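Local coordinates for mitogen-activated protein kinase kinase kinase 15 (Homo sapiens, PDB 6V0M), which is a protein serine/threonine kinase of the apoptosis signal-regulating family, whose sterile alpha motif domain, the part described here, probably mediates complex formation between family members, at residues 8-13 against 58-63. Numbering follows the deposited sequence.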
ATOM      1  N   ILE A   8       7.866  -3.200   3.034  1.00 25.43           N
ATOM      2  CA  ILE A   8       7.429  -4.114   4.091  1.00 24.69           C
ATOM      3  C   ILE A   8       7.185  -3.368   5.419  1.00 28.54           C
ATOM      4  O   ILE A   8       6.148  -3.582   6.093  1.00 29.07           O
ATOM      5  CB  ILE A   8       8.410  -5.235   4.233  1.00 24.99           C
ATOM      6  CG1 ILE A   8       8.313  -6.159   2.997  1.00 28.88           C
ATOM      7  CG2 ILE A   8       8.182  -6.027   5.525  1.00 28.63           C
ATOM      8  CD1 ILE A   8       9.400  -7.244   2.923  1.00 33.15           C
ATOM      9  N   ASP A   9       8.119  -2.474   5.782  1.00 26.97           N
ATOM     10  CA  ASP A   9       7.990  -1.712   7.014  1.00 31.51           C
ATOM     11  C   ASP A   9       6.734  -0.826   7.029  1.00 30.32           C
ATOM     12  O   ASP A   9       6.032  -0.766   8.025  1.00 28.55           O
ATOM     13  CB  ASP A   9       9.237  -0.871   7.278  1.00 34.24           C
ATOM     14  CG  ASP A   9      10.444  -1.703   7.662  1.00 36.10           C
ATOM     15  OD1 ASP A   9      10.307  -2.913   8.040  1.00 39.29           O
ATOM     16  OD2 ASP A   9      11.550  -1.117   7.578  1.00 37.13           O
ATOM     17  N   TRP A  10       6.456  -0.164   5.899  1.00 30.44           N
ATOM     18  CA  TRP A  10       5.292   0.718   5.743  1.00 29.73           C
ATOM     19  C   TRP A  10       3.970  -0.105   5.790  1.00 29.75           C
ATOM     20  O   TRP A  10       3.022   0.284   6.464  1.00 29.17           O
ATOM     21  CB  TRP A  10       5.392   1.513   4.427  1.00 29.03           C
ATOM     22  CG  TRP A  10       4.270   2.494   4.194  1.00 32.29           C
ATOM     23  CD1 TRP A  10       4.249   3.780   4.531  1.00 35.47           C
ATOM     24  CD2 TRP A  10       3.006   2.220   3.574  1.00 29.33           C
ATOM     25  NE1 TRP A  10       3.079   4.389   4.102  1.00 30.69           N
ATOM     26  CE2 TRP A  10       2.283   3.430   3.546  1.00 29.58           C
ATOM     27  CE3 TRP A  10       2.444   1.081   2.981  1.00 27.46           C
ATOM     28  CZ2 TRP A  10       1.017   3.530   2.986  1.00 30.38           C
ATOM     29  CZ3 TRP A  10       1.196   1.178   2.452  1.00 31.24           C
ATOM     30  CH2 TRP A  10       0.497   2.418   2.441  1.00 29.76           C
ATOM     31  N   LEU A  11       3.945  -1.273   5.126  1.00 24.39           N
ATOM     32  CA  LEU A  11       2.811  -2.186   5.131  1.00 23.49           C
ATOM     33  C   LEU A  11       2.512  -2.645   6.580  1.00 29.13           C
ATOM     34  O   LEU A  11       1.353  -2.666   6.980  1.00 29.18           O
ATOM     35  CB  LEU A  11       3.026  -3.396   4.202  1.00 27.47           C
ATOM     36  CG  LEU A  11       2.979  -3.098   2.704  1.00 25.26           C
ATOM     37  CD1 LEU A  11       3.351  -4.408   1.950  1.00 25.32           C
ATOM     38  CD2 LEU A  11       1.622  -2.614   2.195  1.00 27.90           C
ATOM     39  N   ARG A  12       3.552  -3.004   7.340  1.00 28.39           N
ATOM     40  CA  ARG A  12       3.414  -3.448   8.718  1.00 32.89           C
ATOM     41  C   ARG A  12       2.878  -2.319   9.571  1.00 31.70           C
ATOM     42  O   ARG A  12       2.086  -2.559  10.430  1.00 38.90           O
ATOM     43  CB  ARG A  12       4.731  -3.951   9.293  1.00 39.44           C
ATOM     44  CG  ARG A  12       5.148  -5.336   8.754  1.00 47.77           C
ATOM     45  CD  ARG A  12       5.935  -6.148   9.776  1.00 59.42           C
ATOM     46  NE  ARG A  12       7.211  -6.605   9.219  1.00 61.52           N
ATOM     47  CZ  ARG A  12       8.328  -5.876   9.154  1.00 60.19           C
ATOM     48  NH1 ARG A  12       8.365  -4.611   9.604  1.00 58.39           N
ATOM     49  NH2 ARG A  12       9.420  -6.408   8.611  1.00 61.93           N
ATOM     50  N   LEU A  13       3.313  -1.084   9.302  1.00 35.51           N
ATOM     51  CA  LEU A  13       2.816   0.105  10.022  1.00 38.70           C
ATOM     52  C   LEU A  13       1.293   0.319   9.784  1.00 39.08           C
ATOM     53  O   LEU A  13       0.600   0.859  10.627  1.00 40.34           O
ATOM     54  CB  LEU A  13       3.581   1.337   9.558  1.00 45.40           C
ATOM     55  CG  LEU A  13       3.475   2.635  10.342  1.00 59.20           C
ATOM     56  CD1 LEU A  13       4.060   2.429  11.746  1.00 57.11           C
ATOM     57  CD2 LEU A  13       4.168   3.754   9.581  1.00 58.47           C
ATOM     58  N   SER A  58      -6.646   4.837   3.281  1.00 29.37           N
ATOM     59  CA  SER A  58      -6.689   6.113   4.013  1.00 28.57           C
ATOM     60  C   SER A  58      -5.302   6.749   4.081  1.00 26.42           C
ATOM     61  O   SER A  58      -5.169   7.972   3.789  1.00 26.94           O
ATOM     62  CB  SER A  58      -7.265   5.971   5.433  1.00 39.74           C
ATOM     63  OG  SER A  58      -6.478   5.116   6.208  1.00 45.35           O
ATOM     64  N   ALA A  59      -4.263   5.934   4.346  1.00 28.28           N
ATOM     65  CA  ALA A  59      -2.867   6.422   4.337  1.00 27.20           C
ATOM     66  C   ALA A  59      -2.425   6.955   2.948  1.00 28.52           C
ATOM     67  O   ALA A  59      -1.897   8.086   2.831  1.00 26.50           O
ATOM     68  CB  ALA A  59      -1.845   5.455   4.857  1.00 26.16           C
ATOM     69  N   VAL A  60      -2.687   6.166   1.908  1.00 21.58           N
ATOM     70  CA  VAL A  60      -2.371   6.540   0.537  1.00 21.74           C
ATOM     71  C   VAL A  60      -3.117   7.879   0.171  1.00 24.09           C
ATOM     72  O   VAL A  60      -2.517   8.824  -0.368  1.00 25.49           O
ATOM     73  CB  VAL A  60      -2.738   5.429  -0.409  1.00 24.50           C
ATOM     74  CG1 VAL A  60      -2.657   5.870  -1.851  1.00 27.06           C
ATOM     75  CG2 VAL A  60      -1.862   4.198  -0.139  1.00 25.90           C
ATOM     76  N   SER A  61      -4.429   7.959   0.481  1.00 23.75           N
ATOM     77  CA  SER A  61      -5.231   9.108   0.134  1.00 27.48           C
ATOM     78  C   SER A  61      -4.749  10.396   0.833  1.00 27.03           C
ATOM     79  O   SER A  61      -4.713  11.458   0.194  1.00 24.93           O
ATOM     80  CB  SER A  61      -6.711   8.891   0.449  1.00 30.88           C
ATOM     81  OG  SER A  61      -7.158   7.749  -0.231  1.00 34.01           O
ATOM     82  N   GLN A  62      -4.399  10.288   2.109  1.00 25.06           N
ATOM     83  CA  GLN A  62      -3.841  11.443   2.851  1.00 28.13           C
ATOM     84  C   GLN A  62      -2.513  11.924   2.280  1.00 26.09           C
ATOM     85  O   GLN A  62      -2.260  13.158   2.194  1.00 26.27           O
ATOM     86  CB  GLN A  62      -3.615  11.084   4.314  1.00 32.57           C
ATOM     87  CG  GLN A  62      -4.886  10.804   5.083  1.00 35.97           C
ATOM     88  CD  GLN A  62      -4.571  10.425   6.515  1.00 45.89           C
ATOM     89  OE1 GLN A  62      -3.869  11.168   7.227  1.00 50.49           O
ATOM     90  NE2 GLN A  62      -5.089   9.279   6.950  1.00 46.46           N
ATOM     91  N   TYR A  63      -1.656  10.971   1.868  1.00 24.21           N
ATOM     92  CA  TYR A  63      -0.398  11.293   1.226  1.00 23.83           C
ATOM     93  C   TYR A  63      -0.674  12.044  -0.072  1.00 21.96           C
ATOM     94  O   TYR A  63      -0.079  13.116  -0.293  1.00 23.56           O
ATOM     95  CB  TYR A  63       0.483  10.049   0.941  1.00 22.86           C
ATOM     96  CG  TYR A  63       1.677  10.380   0.142  1.00 24.43           C
ATOM     97  CD1 TYR A  63       2.760  11.137   0.706  1.00 32.02           C
ATOM     98  CD2 TYR A  63       1.713  10.096  -1.204  1.00 24.80           C
ATOM     99  CE1 TYR A  63       3.821  11.487  -0.071  1.00 37.60           C
ATOM    100  CE2 TYR A  63       2.812  10.380  -1.979  1.00 27.40           C
ATOM    101  CZ  TYR A  63       3.857  11.101  -1.408  1.00 36.99           C
ATOM    102  OH  TYR A  63       4.986  11.448  -2.130  1.00 37.67           O
TER
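Trp10 reaches from helix 4-13 to helix 50-70 and meets Ala59 and Val60 there with the six-membered part of its indole. Two neighbouring ring carbons do the touching: CZ2 lies 3.9 Å from CB of Ala59, and CH2 lies 3.9 Å from CG2 of Val60. Both methyl groups approach the ring obliquely, and the side chains of Trp10 and Val60 cross at about a right angle. A long, flat side chain suits this place because the two backbones stay well apart, with 10.1 Å between CA of Trp10 and CA of Ala59. With CG anti to the backbone N (chi1 -178°) the indole is sent toward helix 50-70, and its length bridges the gap, while chi2 of 92° sets the ring plane roughly perpendicular to the plane through CA, CB and CG. Ala59 suits the receiving helix because its single methyl lets the large ring come close to the backbone. Val60 turns its CG1 anti to its own backbone N, which leaves CG2 as the branch that faces the indole. Within helix 4-13, CD2 of Leu11 sits at the edge of the same ring, in its plane. Leu31 and Ile34 of helix 31-37 also touch Trp10, and Ile34 reaches Val60 as well, so Trp10 and Val60 join them at the margin of the apolar interior of this five-helix SAM domain, with Val60 the buried member of the contact. Between the two segments the chemistry is purely apolar: one aromatic side chain and two methyls join the first helix to the long last one through dispersion and the exclusion of water, with shape rather than directed bonds setting the fit.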